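Local atomic coordinates of attaching and effacing protein, pathogenesis factor (Escherichia coli, PDB entry 4E9L), a protein that acts as an adhesin of the intimin/invasin family, probably holding the bacterium to host cells through a string of immunoglobulin-like domains, three of which appear in this model. Residues A[113-118]-A[152-157]; A[124-129]-A[171-176]; A[242-247]-A[259-264]; A[266-271]-A[286-291]; A[312-317]-A[364-369]. All coordinates share one frame; numbering follows the deposited sequence.

Contact 1: A[113-118]-A[152-157]; sequences WTAKDA and GTWTAQ
Trp113 O takes two donors from the neighbouring strand: the N-H of Trp154 at 2.8 Å, lying in the carbonyl plane, and a CA-H...O contact from Thr153 CA at 3.3 Å. Trp113 N returns a bond to Trp154 O, so the two tryptophans form an antiparallel hydrogen-bonded pair. One step on, Thr114 and Thr153 make the non-hydrogen-bonded pair, and then Ala115 N reaches Gly152 O at 2.8 Å in a nearly straight bond (177°). Gly152 has a positive phi, a backbone shape that calls for glycine just where the second strand begins.

Both indoles lie side by side on one face of the sheet, pointing the same way. With CG anti to its own backbone N (chi1 167°), the Trp113 ring is placed next to Trp154. Its CE3 rests against Trp154 CB at 3.7 Å, and the ring planes are inclined by 35°, which is neither a stack nor an edge-to-face pair. Ala115 CB lies over one face of the Trp113 ring, offset toward its rim, and 3.8 Å from Trp154 NE1. Each indole N-H has a partner of its own, Trp113 NE1 on Ala178 O and Trp154 NE1 on Val123 O, which fixes the rings in rotation. The other face carries Thr114 and Thr153, where OG1 of Thr114 meets CG2 of Thr153 at 4.0 Å.

This is the central pair of a four-stranded antiparallel sheet, with strand 95-99 beyond 108-114 and strand 142-148 beyond 153-159; Trp146 of strand 142-148 meets the Trp113 ring edge-to-face, while Pro128 packs on it from a loop.

Contact 2: A[124-129]-A[171-176]; sequences TGLNPD and PKLNGQ
A type I' beta turn, Leu173 to Gln176, closes the hairpin at the end of strand 165-173, and Asp129 of the loop 124-129 binds its backbone. The carboxylate spans two successive N-H groups of the turn: Asn174 N gives to Asp129 OD1 at 2.8 Å, and Gly175 N to Asp129 OD2 at 2.7 Å. OD2 uses its syn lone pair; OD1 is also met on the syn side, but 20° out of the carboxylate plane. Two N-H groups on two oxygens hold the carboxylate against rotation, and such donors would probably favour its charged form. Asn174 and Gly175 both have positive phi, as this turn type requires.

Asp129 N donates to Lys172 O at 3.1 Å, a bond tilted from the carbonyl plane. The CG of Asp129 stands anti to its carbonyl carbon (chi1 -50°), and this brings the acid over the turn while OD2 touches Lys172 CB at 3.4 Å. A water accepts from Lys172 N and donates to Asp129 O, adding a second link between the same two residues.

Leu173 carries the packing: its CD1 lies 3.5 Å from Asn127 O and packs on Pro128 CA, whereas its CD2 meets the Leu126 side chain, which crosses it at about a right angle. Leu126 and Pro128 also rest on Trp154, which ties the loop to strand 153-159. The two leucines come together at their methyls, Leu126 CD2 lying 4.1 Å from Leu173 CD2.

Contact 3: A[242-247]-A[259-264]; sequences GATVSS and TLTTGG
Segments 242-247 and 259-264 run antiparallel, with 169° between their directions. Thr244 and Thr261 form the hydrogen-bonded pair, joined in both directions: Thr244 N gives to Thr261 O at 2.9 Å in the carbonyl plane, while the return bond from Thr261 N comes in tilted. Val245 and Leu260 are the non-hydrogen-bonded pair that follows, and Ser246 N then donates to Thr259 O at 2.9 Å.

Ser246 changes the pattern. Its OG, rather than its carbonyl, takes the N-H of Thr259 at 2.8 Å, in a fairly straight bond (166°), and donates a hydrogen bond of its own to Ser247 O. With chi1 at 74°, OG lies between its own backbone N and carbonyl carbon, close enough to the partner strand to stand in for a main-chain acceptor.

On one face Thr244 and Thr261 lie side by side, pointing the same way, with Thr244 OG1 3.7 Å from Thr261 CB. The opposite face is apolar. Val245 CG2 is a loose 4.4 Å from Leu260 CG, and both side chains turn toward the second sheet: Val245 packs on Ala233 and Leu235, Leu260 on Leu269 and Val271. Ala243 lies by the same core, its CB 3.6 Å from Thr261 O.

The segments are the open ends of a beta hairpin, strands 244-252 and 255-261, at one margin of a four-stranded sheet. One polar face and one face packed on a second sheet are characteristic of an immunoglobulin-like beta sandwich.

Contact 4: A[266-271]-A[286-291]; sequences TGELRV and QLTVIA
Gln286, Val289 and Leu269 lose the most surface here, and they divide the contact into a polar face and an apolar one. On the polar face Gln286 reaches across with CG anti to its backbone N (chi1 -162°) and the chain extended. Its NE2 donates to Glu268 OE1 at 3.1 Å, arriving on the anti side and well out of the carboxylate plane; the amide and carboxylate planes are 61° apart. The other oxygen, Glu268 OE2, accepts from Thr288 OG1 at 2.7 Å. The glutamate is bent at chi2 (-52°), which folds its carboxylate back over the partner strand between these two donors.

Leu269 and Val289 occupy the opposite face. Leu269 CD2 touches Val289 CG2 at 4.0 Å and also Leu287 CD1, whose side chain points the same way. Leu269 packs on Leu260 of the facing sheet, and Val289 on Thr262 just after that strand.

Main-chain bonds pair Leu269 with Leu287 and Gly267 with Val289, two bonds each; Val289 N to Gly267 O is the shorter of its pair at 2.7 Å. Gly267, with its positive phi, starts the strand in a conformation that calls for glycine. Before it, Thr266 CB lies 3.3 Å from Val289 O.

Strands 267-275 and 278-290 make a twisted antiparallel hairpin in the middle of a mixed four-stranded sheet, flanked by strands 205-207 and 231-236, as in one half of an immunoglobulin-like sandwich.

Contact 5: A[312-317]-A[364-369]; sequences TTTELT and STLTLG
Thr312 opens the ladder, its carbonyl oxygen accepting from Leu368 N at 2.8 Å in a nearly straight bond (173°). Leu368 folds over the same carbonyl, with CD2 only 3.3 Å from Thr312 O. The hydroxyl of Thr312 is used by its own loop, on Thr309 O.

Thr313 turns to the outer face and forms a non-hydrogen-bonded pair with Thr367. Its methyl CG2 touches Thr367 OG1 at 3.7 Å and also the methyl of Thr365, so three threonines from two strands gather there. Underneath, Thr313 CA makes a CA-H...O contact with Leu366 O at 3.1 Å, and that oxygen also receives the N-H of Thr314.

Thr314 points inward. Its OG1 lies anti to the backbone N (chi1 -171°) and bonds Asp304 OD1, which satisfies a buried hydroxyl; the CG2 methyl, between the backbone N and the carbonyl carbon, meets CD2 of Leu366 at 3.9 Å and CD2 of Leu368. Leu366 N closes the two-bond pair on Thr314 O.

Glu315 returns to the outer face opposite Thr365, in the second non-hydrogen-bonded pair. Leu316 goes back inside, where its CG rests on Leu366 CB at 3.9 Å, and its N gives to Ser364 O at 2.7 Å; Ser364 N donates in return to Leu316 O. The hydroxyl of Ser364 is held by Gly352 O.

Leu316, Leu366 and Leu368 continue into Leu391, Leu393 and Val395 of strand 391-395 in the second sheet. The two middle strands of this four-stranded sheet alternate between a polar outer face and a largely apolar inner one, as in an immunoglobulin-like beta sandwich.

Overall arrangement
The five contacts sample three successive immunoglobulin-like domains of an elongated chain. Contacts 1 and 2 belong to the first and touch: the tryptophans of contact 1 form a buried centre on which Leu126, Pro128 and Pro171 of contact 2 pack, while contact 2 carries its carboxylate-to-turn bonds at the surface. Contacts 3 and 4 are hairpins from the two sheets of the second domain, meeting through Leu260 and Leu269; contact 3 is the more exposed. Contact 5, in the third domain, joins strands placed as those of contact 1 are, its inner face lined by leucines, a threonine and a serine where contact 1 has indoles. Centres of contacts 1 and 5 are about 96 Å apart.

Contact 1: A[113-118]-A[152-157]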
# COMPACT_ATOMS: atom_id res chain seq x y z
N TRP A 113 -28.71 -28.05 -18.68
CA TRP A 113 -28.65 -29.37 -18.08
C TRP A 113 -28.99 -30.41 -19.15
O TRP A 113 -30.04 -30.34 -19.80
CB TRP A 113 -29.64 -29.41 -16.91
CG TRP A 113 -29.97 -30.76 -16.33
CD1 TRP A 113 -29.15 -31.84 -16.19
CD2 TRP A 113 -31.21 -31.10 -15.70
NE1 TRP A 113 -29.82 -32.86 -15.54
CE2 TRP A 113 -31.08 -32.43 -15.23
CE3 TRP A 113 -32.39 -30.39 -15.43
CZ2 TRP A 113 -32.14 -33.10 -14.60
CZ3 TRP A 113 -33.42 -31.04 -14.76
CH2 TRP A 113 -33.27 -32.37 -14.31
N THR A 114 -28.09 -31.37 -19.33
CA THR A 114 -28.23 -32.46 -20.28
C THR A 114 -28.62 -33.68 -19.46
O THR A 114 -27.84 -34.14 -18.64
CB THR A 114 -26.94 -32.65 -21.08
OG1 THR A 114 -26.62 -31.42 -21.72
CG2 THR A 114 -27.06 -33.76 -22.13
N ALA A 115 -29.87 -34.12 -19.61
CA ALA A 115 -30.46 -35.21 -18.84
C ALA A 115 -30.50 -36.48 -19.67
O ALA A 115 -31.09 -36.50 -20.76
CB ALA A 115 -31.85 -34.82 -18.40
N LYS A 116 -29.87 -37.54 -19.17
CA LYS A 116 -29.79 -38.82 -19.89
C LYS A 116 -30.06 -39.99 -18.96
O LYS A 116 -29.86 -39.88 -17.75
CB LYS A 116 -28.38 -39.01 -20.48
CG LYS A 116 -27.96 -38.00 -21.55
CD LYS A 116 -26.59 -38.39 -22.15
CE LYS A 116 -25.92 -37.26 -22.89
NZ LYS A 116 -24.69 -37.73 -23.60
N ASP A 117 -30.46 -41.13 -19.55
CA ASP A 117 -30.64 -42.36 -18.80
C ASP A 117 -29.31 -43.13 -18.87
O ASP A 117 -28.36 -42.60 -19.47
CB ASP A 117 -31.82 -43.17 -19.38
CG ASP A 117 -31.64 -43.77 -20.77
OD1 ASP A 117 -30.53 -43.64 -21.35
OD2 ASP A 117 -32.61 -44.37 -21.28
N ALA A 118 -29.24 -44.35 -18.30
CA ALA A 118 -27.99 -45.12 -18.34
C ALA A 118 -27.52 -45.58 -19.74
O ALA A 118 -26.37 -45.96 -19.88
CB ALA A 118 -28.03 -46.28 -17.36
N GLY A 152 -33.49 -33.61 -24.48
CA GLY A 152 -32.67 -34.03 -23.35
C GLY A 152 -31.99 -32.83 -22.71
O GLY A 152 -31.43 -32.96 -21.62
N THR A 153 -32.04 -31.66 -23.37
CA THR A 153 -31.50 -30.45 -22.76
C THR A 153 -32.64 -29.69 -22.10
O THR A 153 -33.76 -29.65 -22.61
CB THR A 153 -30.62 -29.58 -23.69
OG1 THR A 153 -31.43 -28.94 -24.66
CG2 THR A 153 -29.47 -30.36 -24.34
N TRP A 154 -32.32 -29.11 -20.96
CA TRP A 154 -33.18 -28.33 -20.09
C TRP A 154 -32.44 -27.03 -19.83
O TRP A 154 -31.25 -27.05 -19.50
CB TRP A 154 -33.40 -29.10 -18.79
CG TRP A 154 -34.16 -30.38 -18.99
CD1 TRP A 154 -33.68 -31.55 -19.50
CD2 TRP A 154 -35.53 -30.61 -18.65
NE1 TRP A 154 -34.68 -32.50 -19.51
CE2 TRP A 154 -35.81 -31.95 -18.95
CE3 TRP A 154 -36.53 -29.81 -18.06
CZ2 TRP A 154 -37.07 -32.52 -18.73
CZ3 TRP A 154 -37.77 -30.38 -17.83
CH2 TRP A 154 -38.03 -31.72 -18.15
N THR A 155 -33.11 -25.89 -20.03
CA THR A 155 -32.40 -24.61 -19.85
C THR A 155 -33.06 -23.73 -18.79
O THR A 155 -34.29 -23.71 -18.70
CB THR A 155 -32.32 -23.85 -21.21
OG1 THR A 155 -33.63 -23.73 -21.73
CG2 THR A 155 -31.45 -24.55 -22.25
N ALA A 156 -32.26 -23.01 -17.97
CA ALA A 156 -32.77 -22.06 -16.98
C ALA A 156 -31.91 -20.81 -17.01
O ALA A 156 -30.72 -20.90 -17.27
CB ALA A 156 -32.79 -22.66 -15.58
N GLN A 157 -32.52 -19.65 -16.76
CA GLN A 157 -31.78 -18.40 -16.75
C GLN A 157 -31.55 -17.98 -15.32
O GLN A 157 -32.50 -17.98 -14.52
CB GLN A 157 -32.54 -17.29 -17.52
CG GLN A 157 -32.79 -17.59 -19.01
CD GLN A 157 -31.53 -17.80 -19.84
OE1 GLN A 157 -30.45 -17.27 -19.55
NE2 GLN A 157 -31.66 -18.55 -20.92

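Contact 2: A[124-129]-A[171-176]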
# COMPACT_ATOMS: atom_id res chain seq x y z
N THR A 124 -36.75 -36.54 -21.26
CA THR A 124 -37.68 -35.40 -21.33
C THR A 124 -38.91 -35.71 -20.46
O THR A 124 -39.11 -36.87 -20.06
CB THR A 124 -38.14 -35.14 -22.80
OG1 THR A 124 -38.87 -36.27 -23.27
CG2 THR A 124 -36.98 -34.85 -23.75
N GLY A 125 -39.73 -34.69 -20.21
CA GLY A 125 -40.99 -34.84 -19.47
C GLY A 125 -40.88 -35.02 -17.97
O GLY A 125 -41.87 -35.42 -17.33
N LEU A 126 -39.70 -34.70 -17.39
CA LEU A 126 -39.46 -34.76 -15.94
C LEU A 126 -40.11 -33.52 -15.28
O LEU A 126 -40.48 -32.56 -15.95
CB LEU A 126 -37.94 -34.67 -15.67
CG LEU A 126 -37.03 -35.81 -16.11
CD1 LEU A 126 -35.60 -35.41 -15.91
CD2 LEU A 126 -37.31 -37.10 -15.34
N ASN A 127 -40.19 -33.54 -13.94
CA ASN A 127 -40.66 -32.41 -13.14
C ASN A 127 -39.48 -32.02 -12.22
O ASN A 127 -39.41 -32.47 -11.07
CB ASN A 127 -41.92 -32.74 -12.35
CG ASN A 127 -42.39 -31.57 -11.53
OD1 ASN A 127 -42.31 -30.41 -11.95
ND2 ASN A 127 -42.80 -31.84 -10.31
N PRO A 128 -38.49 -31.27 -12.74
CA PRO A 128 -37.32 -30.97 -11.91
C PRO A 128 -37.58 -29.94 -10.81
O PRO A 128 -38.46 -29.07 -10.93
CB PRO A 128 -36.29 -30.47 -12.92
CG PRO A 128 -37.09 -29.86 -14.01
CD PRO A 128 -38.37 -30.68 -14.09
N ASP A 129 -36.76 -29.99 -9.75
CA ASP A 129 -36.79 -29.02 -8.68
C ASP A 129 -36.21 -27.74 -9.26
O ASP A 129 -35.65 -27.75 -10.34
CB ASP A 129 -35.86 -29.44 -7.53
CG ASP A 129 -36.00 -30.86 -7.01
OD1 ASP A 129 -36.95 -31.56 -7.45
OD2 ASP A 129 -35.21 -31.25 -6.12
N PRO A 171 -28.49 -29.37 -10.96
CA PRO A 171 -29.93 -29.68 -11.07
C PRO A 171 -30.26 -30.78 -10.06
O PRO A 171 -29.38 -31.58 -9.67
CB PRO A 171 -30.08 -30.19 -12.50
CG PRO A 171 -28.75 -30.79 -12.82
CD PRO A 171 -27.71 -30.05 -12.02
N LYS A 172 -31.51 -30.79 -9.59
CA LYS A 172 -31.99 -31.73 -8.60
C LYS A 172 -33.38 -32.27 -8.97
O LYS A 172 -34.16 -31.60 -9.62
CB LYS A 172 -31.96 -31.12 -7.19
CG LYS A 172 -30.51 -30.82 -6.68
CD LYS A 172 -30.45 -30.55 -5.21
CE LYS A 172 -29.02 -30.43 -4.72
NZ LYS A 172 -28.94 -29.68 -3.44
N LEU A 173 -33.64 -33.50 -8.56
CA LEU A 173 -34.91 -34.17 -8.79
C LEU A 173 -35.26 -34.78 -7.46
O LEU A 173 -34.52 -35.64 -6.96
CB LEU A 173 -34.76 -35.24 -9.91
CG LEU A 173 -36.01 -35.66 -10.65
CD1 LEU A 173 -36.55 -34.53 -11.49
CD2 LEU A 173 -35.73 -36.87 -11.56
N ASN A 174 -36.28 -34.19 -6.79
CA ASN A 174 -36.75 -34.58 -5.45
C ASN A 174 -35.63 -34.48 -4.40
O ASN A 174 -35.49 -35.37 -3.56
CB ASN A 174 -37.40 -36.00 -5.46
CG ASN A 174 -38.45 -36.24 -6.53
OD1 ASN A 174 -38.26 -37.02 -7.47
ND2 ASN A 174 -39.62 -35.64 -6.37
N GLY A 175 -34.82 -33.42 -4.49
CA GLY A 175 -33.68 -33.19 -3.61
C GLY A 175 -32.40 -33.95 -3.94
O GLY A 175 -31.37 -33.70 -3.32
N GLN A 176 -32.44 -34.88 -4.93
CA GLN A 176 -31.25 -35.67 -5.32
C GLN A 176 -30.50 -35.03 -6.49
O GLN A 176 -31.14 -34.54 -7.42
CB GLN A 176 -31.66 -37.11 -5.72
CG GLN A 176 -32.48 -37.88 -4.67
CD GLN A 176 -31.71 -38.12 -3.39
OE1 GLN A 176 -30.58 -38.63 -3.39
NE2 GLN A 176 -32.30 -37.73 -2.28
O HOH W 1 -40.15 -35.17 -9.67
O HOH W 2 -33.13 -28.52 -10.50

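Contact 3: A[242-247]-A[259-264]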
# COMPACT_ATOMS: atom_id res chain seq x y z
N GLY A 242 11.58 13.61 -9.70
CA GLY A 242 12.63 12.74 -9.17
C GLY A 242 12.07 11.58 -8.35
O GLY A 242 12.82 10.68 -7.97
N ALA A 243 10.75 11.57 -8.09
CA ALA A 243 10.12 10.48 -7.33
C ALA A 243 9.64 9.39 -8.27
O ALA A 243 9.33 9.68 -9.43
CB ALA A 243 8.96 11.03 -6.50
N THR A 244 9.58 8.13 -7.80
CA THR A 244 9.16 7.03 -8.68
C THR A 244 8.23 6.08 -7.93
O THR A 244 8.14 6.11 -6.70
CB THR A 244 10.39 6.20 -9.18
OG1 THR A 244 11.06 5.59 -8.07
CG2 THR A 244 11.38 7.00 -10.00
N VAL A 245 7.53 5.26 -8.68
CA VAL A 245 6.71 4.17 -8.15
C VAL A 245 7.22 2.89 -8.87
O VAL A 245 7.55 2.92 -10.06
CB VAL A 245 5.17 4.39 -8.33
CG1 VAL A 245 4.38 3.24 -7.70
CG2 VAL A 245 4.74 5.72 -7.71
N SER A 246 7.30 1.79 -8.12
CA SER A 246 7.72 0.47 -8.61
C SER A 246 6.56 -0.26 -9.30
O SER A 246 5.44 0.26 -9.40
CB SER A 246 8.20 -0.37 -7.42
OG SER A 246 7.11 -0.81 -6.60
N SER A 247 6.80 -1.52 -9.72
CA SER A 247 5.78 -2.42 -10.23
C SER A 247 4.81 -2.71 -9.05
O SER A 247 5.18 -2.53 -7.90
CB SER A 247 6.41 -3.74 -10.67
OG SER A 247 7.05 -4.36 -9.57
N THR A 259 6.08 0.19 -4.14
CA THR A 259 7.06 1.03 -3.45
C THR A 259 7.15 2.40 -4.11
O THR A 259 7.42 2.50 -5.31
CB THR A 259 8.44 0.37 -3.41
OG1 THR A 259 8.30 -0.93 -2.84
CG2 THR A 259 9.47 1.21 -2.60
N LEU A 260 6.97 3.43 -3.31
CA LEU A 260 7.08 4.81 -3.78
C LEU A 260 8.43 5.28 -3.24
O LEU A 260 8.63 5.25 -2.02
CB LEU A 260 5.93 5.66 -3.18
CG LEU A 260 5.78 7.13 -3.64
CD1 LEU A 260 4.44 7.69 -3.20
CD2 LEU A 260 6.84 8.01 -3.01
N THR A 261 9.36 5.66 -4.14
CA THR A 261 10.67 6.16 -3.72
C THR A 261 10.70 7.66 -3.96
O THR A 261 10.42 8.11 -5.07
CB THR A 261 11.84 5.46 -4.46
OG1 THR A 261 11.67 4.04 -4.46
CG2 THR A 261 13.21 5.82 -3.87
N THR A 262 11.05 8.44 -2.94
CA THR A 262 11.16 9.90 -3.11
C THR A 262 12.55 10.22 -3.66
O THR A 262 13.46 9.41 -3.51
CB THR A 262 10.95 10.63 -1.77
OG1 THR A 262 12.04 10.30 -0.92
CG2 THR A 262 9.62 10.27 -1.10
N GLY A 263 12.71 11.41 -4.24
CA GLY A 263 14.02 11.88 -4.70
C GLY A 263 14.55 12.94 -3.74
O GLY A 263 14.11 12.98 -2.58
N GLY A 264 15.40 13.84 -4.22
CA GLY A 264 16.02 14.89 -3.41
C GLY A 264 15.21 16.15 -3.17
O GLY A 264 15.65 17.07 -2.47

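Contact 4: A[266-271]-A[286-291]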
# COMPACT_ATOMS: atom_id res chain seq x y z
N THR A 266 12.13 18.15 -1.61
CA THR A 266 11.21 18.08 -0.47
C THR A 266 9.89 18.77 -0.86
O THR A 266 9.84 19.51 -1.85
CB THR A 266 11.81 18.71 0.79
OG1 THR A 266 12.02 20.11 0.56
CG2 THR A 266 13.10 18.00 1.27
N GLY A 267 8.85 18.57 -0.05
CA GLY A 267 7.55 19.19 -0.29
C GLY A 267 6.43 18.18 -0.45
O GLY A 267 6.62 16.98 -0.20
N GLU A 268 5.27 18.66 -0.90
CA GLU A 268 4.10 17.81 -1.10
C GLU A 268 4.24 16.89 -2.31
O GLU A 268 4.78 17.26 -3.35
CB GLU A 268 2.80 18.64 -1.20
CG GLU A 268 2.38 19.34 0.09
CD GLU A 268 2.28 18.49 1.35
OE1 GLU A 268 1.57 17.46 1.33
OE2 GLU A 268 2.88 18.89 2.37
N LEU A 269 3.70 15.70 -2.16
CA LEU A 269 3.65 14.65 -3.16
C LEU A 269 2.30 13.93 -3.07
O LEU A 269 1.84 13.59 -1.98
CB LEU A 269 4.81 13.66 -2.88
CG LEU A 269 4.98 12.46 -3.80
CD1 LEU A 269 5.06 12.89 -5.24
CD2 LEU A 269 6.25 11.70 -3.46
N ARG A 270 1.66 13.69 -4.22
CA ARG A 270 0.39 12.98 -4.31
C ARG A 270 0.56 11.80 -5.25
O ARG A 270 1.21 11.94 -6.29
CB ARG A 270 -0.75 13.89 -4.80
CG ARG A 270 -1.16 14.95 -3.78
CD ARG A 270 -2.19 15.94 -4.31
NE ARG A 270 -1.71 16.72 -5.45
CZ ARG A 270 -0.93 17.80 -5.36
NH1 ARG A 270 -0.50 18.22 -4.17
NH2 ARG A 270 -0.55 18.45 -6.45
N VAL A 271 0.00 10.63 -4.87
CA VAL A 271 0.08 9.42 -5.66
C VAL A 271 -1.31 8.94 -6.01
O VAL A 271 -2.14 8.70 -5.13
CB VAL A 271 0.97 8.29 -5.03
CG1 VAL A 271 0.58 7.97 -3.60
CG2 VAL A 271 0.98 7.02 -5.90
N GLN A 286 -1.76 11.43 -0.04
CA GLN A 286 -0.84 12.53 0.08
C GLN A 286 0.22 12.33 1.15
O GLN A 286 -0.04 11.82 2.25
CB GLN A 286 -1.60 13.85 0.28
CG GLN A 286 -0.78 15.12 -0.03
CD GLN A 286 -1.62 16.34 -0.35
OE1 GLN A 286 -2.84 16.27 -0.57
NE2 GLN A 286 -0.97 17.49 -0.42
N LEU A 287 1.45 12.71 0.80
CA LEU A 287 2.54 12.69 1.75
C LEU A 287 3.41 13.93 1.61
O LEU A 287 3.32 14.65 0.60
CB LEU A 287 3.36 11.36 1.76
CG LEU A 287 4.23 10.96 0.56
CD1 LEU A 287 5.64 11.58 0.65
CD2 LEU A 287 4.47 9.46 0.59
N THR A 288 4.20 14.18 2.63
CA THR A 288 5.16 15.26 2.65
C THR A 288 6.54 14.63 2.58
O THR A 288 6.88 13.77 3.42
CB THR A 288 4.97 16.13 3.91
OG1 THR A 288 3.70 16.78 3.81
CG2 THR A 288 6.04 17.21 4.05
N VAL A 289 7.34 15.06 1.61
CA VAL A 289 8.74 14.66 1.56
C VAL A 289 9.50 15.69 2.43
O VAL A 289 9.45 16.89 2.18
CB VAL A 289 9.35 14.50 0.14
CG1 VAL A 289 10.80 14.00 0.20
CG2 VAL A 289 8.49 13.58 -0.74
N ILE A 290 10.14 15.20 3.48
CA ILE A 290 10.94 16.01 4.41
C ILE A 290 12.41 15.79 4.08
O ILE A 290 12.70 14.96 3.22
CB ILE A 290 10.55 15.68 5.87
CG1 ILE A 290 10.92 14.21 6.28
CG2 ILE A 290 9.04 16.00 6.10
CD1 ILE A 290 10.88 13.91 7.84
N ALA A 291 13.35 16.52 4.73
CA ALA A 291 14.77 16.33 4.44
C ALA A 291 15.24 14.90 4.65
O ALA A 291 14.70 14.18 5.51
CB ALA A 291 15.64 17.31 5.25

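Contact 5: A[312-317]-A[364-369]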
# COMPACT_ATOMS: atom_id res chain seq x y z
N THR A 312 33.91 30.26 30.90
CA THR A 312 33.06 31.30 30.30
C THR A 312 32.16 30.56 29.28
O THR A 312 32.14 29.34 29.25
CB THR A 312 33.86 32.45 29.67
OG1 THR A 312 34.58 31.95 28.54
CG2 THR A 312 34.79 33.20 30.67
N THR A 313 31.42 31.29 28.46
CA THR A 313 30.52 30.67 27.49
C THR A 313 30.82 31.13 26.08
O THR A 313 31.42 32.19 25.87
CB THR A 313 29.04 30.96 27.80
OG1 THR A 313 28.84 32.37 27.77
CG2 THR A 313 28.57 30.38 29.15
N THR A 314 30.40 30.31 25.12
CA THR A 314 30.44 30.62 23.71
C THR A 314 29.20 30.02 23.08
O THR A 314 28.76 28.94 23.48
CB THR A 314 31.79 30.23 23.03
OG1 THR A 314 31.77 30.78 21.71
CG2 THR A 314 32.03 28.71 22.95
N GLU A 315 28.60 30.74 22.13
CA GLU A 315 27.42 30.29 21.41
C GLU A 315 27.86 29.35 20.27
O GLU A 315 28.78 29.68 19.53
CB GLU A 315 26.70 31.51 20.81
CG GLU A 315 25.38 31.17 20.16
CD GLU A 315 24.77 32.31 19.36
OE1 GLU A 315 25.33 32.66 18.29
OE2 GLU A 315 23.72 32.83 19.79
N LEU A 316 27.20 28.19 20.14
CA LEU A 316 27.47 27.21 19.09
C LEU A 316 26.36 27.36 18.07
O LEU A 316 25.19 27.48 18.46
CB LEU A 316 27.45 25.75 19.65
CG LEU A 316 28.49 25.42 20.72
CD1 LEU A 316 28.41 23.94 21.11
CD2 LEU A 316 29.91 25.83 20.27
N THR A 317 26.70 27.35 16.77
CA THR A 317 25.72 27.40 15.67
C THR A 317 25.92 26.16 14.82
O THR A 317 26.97 25.99 14.19
CB THR A 317 25.77 28.71 14.86
OG1 THR A 317 25.54 29.81 15.74
CG2 THR A 317 24.70 28.76 13.76
N SER A 364 23.15 26.53 20.60
CA SER A 364 23.35 26.08 21.99
C SER A 364 24.44 26.92 22.65
O SER A 364 25.36 27.38 21.99
CB SER A 364 23.76 24.61 22.03
OG SER A 364 24.01 24.16 23.36
N THR A 365 24.35 27.08 23.96
CA THR A 365 25.36 27.80 24.73
C THR A 365 26.31 26.77 25.29
O THR A 365 25.88 25.85 25.99
CB THR A 365 24.71 28.60 25.87
OG1 THR A 365 23.86 29.63 25.31
CG2 THR A 365 25.74 29.24 26.79
N LEU A 366 27.58 26.91 24.97
CA LEU A 366 28.60 26.03 25.49
C LEU A 366 29.23 26.71 26.67
O LEU A 366 29.78 27.80 26.51
CB LEU A 366 29.69 25.74 24.41
CG LEU A 366 30.88 24.88 24.85
CD1 LEU A 366 30.43 23.47 25.24
CD2 LEU A 366 31.98 24.85 23.77
N THR A 367 29.25 26.05 27.83
CA THR A 367 29.95 26.53 29.01
C THR A 367 31.28 25.78 29.02
O THR A 367 31.31 24.54 29.03
CB THR A 367 29.19 26.31 30.32
OG1 THR A 367 27.92 26.95 30.23
CG2 THR A 367 29.95 26.88 31.55
N LEU A 368 32.37 26.53 29.01
CA LEU A 368 33.68 25.90 29.00
C LEU A 368 33.98 25.27 30.36
O LEU A 368 33.40 25.65 31.37
CB LEU A 368 34.76 26.92 28.56
CG LEU A 368 34.86 27.23 27.06
CD1 LEU A 368 35.03 25.95 26.21
CD2 LEU A 368 33.66 28.08 26.55
N GLY A 369 34.86 24.29 30.37
CA GLY A 369 35.25 23.59 31.58
C GLY A 369 36.35 24.32 32.34
O GLY A 369 36.65 25.48 32.04